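Local coordinates for protein putative sugar kinase PH1459 (Pyrococcus horikoshii, PDB 3EWM) that probably phosphorylates a sugar such as fructose at the expense of ATP, as a member of the PfkB (ribokinase-like) carbohydrate kinase family, at residues 248-251 and 252-256. Residues are numbered along the deposited sequence; the frame is centred on the assembly and turned at random.
Sequences AFMA and ALLVG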
# COMPACT_ATOMS: atom_id res chain seq x y z
N ALA A 248 -7.45 -21.79 8.16
CA ALA A 248 -8.49 -22.82 8.15
C ALA A 248 -8.33 -23.74 9.37
O ALA A 248 -9.29 -24.02 10.09
CB ALA A 248 -8.42 -23.61 6.88
N PHE A 249 -7.10 -24.22 9.57
CA PHE A 249 -6.77 -25.03 10.71
C PHE A 249 -7.12 -24.31 12.03
O PHE A 249 -7.77 -24.89 12.90
CB PHE A 249 -5.29 -25.43 10.66
CG PHE A 249 -4.80 -26.02 11.94
CD1 PHE A 249 -5.03 -27.35 12.23
CD2 PHE A 249 -4.08 -25.25 12.84
CE1 PHE A 249 -4.57 -27.92 13.42
CE2 PHE A 249 -3.62 -25.80 14.03
CZ PHE A 249 -3.87 -27.14 14.32
N MSE A 250 -6.70 -23.05 12.18
CA MSE A 250 -7.05 -22.28 13.38
C MSE A 250 -8.55 -22.22 13.58
O MSE A 250 -9.05 -22.47 14.68
CB MSE A 250 -6.45 -20.86 13.34
CG MSE A 250 -6.66 -20.05 14.61
SE MSE A 250 -6.06 -20.99 16.23
CE MSE A 250 -5.01 -19.55 17.06
N ALA A 251 -9.28 -21.86 12.53
CA ALA A 251 -10.73 -21.79 12.60
C ALA A 251 -11.33 -23.11 13.11
O ALA A 251 -12.12 -23.12 14.05
CB ALA A 251 -11.32 -21.42 11.25
N ALA A 252 -10.88 -24.22 12.51
CA ALA A 252 -11.32 -25.55 12.93
C ALA A 252 -11.02 -25.83 14.39
O ALA A 252 -11.81 -26.45 15.09
CB ALA A 252 -10.66 -26.61 12.07
N LEU A 253 -9.84 -25.41 14.85
CA LEU A 253 -9.44 -25.69 16.21
C LEU A 253 -10.36 -24.98 17.19
O LEU A 253 -10.82 -25.56 18.17
CB LEU A 253 -7.99 -25.26 16.45
CG LEU A 253 -7.40 -25.87 17.72
CD1 LEU A 253 -7.11 -27.36 17.48
CD2 LEU A 253 -6.12 -25.14 18.10
N LEU A 254 -10.61 -23.71 16.88
CA LEU A 254 -11.44 -22.85 17.71
C LEU A 254 -12.89 -23.30 17.70
O LEU A 254 -13.51 -23.39 18.75
CB LEU A 254 -11.31 -21.40 17.24
CG LEU A 254 -9.89 -20.84 17.37
CD1 LEU A 254 -9.89 -19.33 17.21
CD2 LEU A 254 -9.26 -21.24 18.73
N VAL A 255 -13.42 -23.58 16.52
CA VAL A 255 -14.78 -24.13 16.42
C VAL A 255 -14.88 -25.48 17.15
O VAL A 255 -15.83 -25.69 17.90
CB VAL A 255 -15.27 -24.19 14.96
CG1 VAL A 255 -16.56 -24.98 14.86
CG2 VAL A 255 -15.50 -22.76 14.42
N GLY A 256 -13.90 -26.36 16.96
CA GLY A 256 -13.81 -27.63 17.68
C GLY A 256 -13.86 -27.49 19.19
O GLY A 256 -14.66 -28.13 19.88
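M250 and L254 meet one turn apart on helix 245-259, a local i to i+4 contact in the buried middle of that helix. Their side chains cross at a slant, with SE of M250 4.0 Å from CG of L254 and 4.1 Å from its CD2. M250 leaves the helix with CG anti to its own backbone N (chi1 -174°), and bends at chi2 and chi3 bring the selenium up against the leucine's branch point. The residue is selenomethionine, so the touching atom is selenium rather than sulfur. L254 instead has CG anti to its carbonyl carbon (chi1 -62°), beside the backbone N, which brings CG back over the preceding turn, 3.3 Å from O of M250. That carbonyl also accepts the backbone N-H of L254, at 3.0 Å from O to N. Replacing L254 with an alanine would probably leave the selenium of M250 without its leucine neighbour in this helix and open a gap towards I188.

Around this pair the backbone is regular alpha helix. N of A252 bonds to O of A248 and N of L253 to O of F249, the second bond more bent, at 149° about the hydrogen. N of V255 bonds to O of A251 at 2.8 Å, nearly straight at the hydrogen, while CG2 of V255 packs 3.4 Å from the same oxygen.

The side chains fan out to different neighbours. A248, F249, A252 and L253 touch helix 265-279, and V255 rests on L46 and V48. F249, M250, L253 and L254 face the large mixed sheet: M250 and F249 touch K190, L253 and L254 cover I188, and F249 also lies against T215. K190 and T215 both bind ATP, so this helix backs strands 188-192 and 211-215 at the nucleotide site.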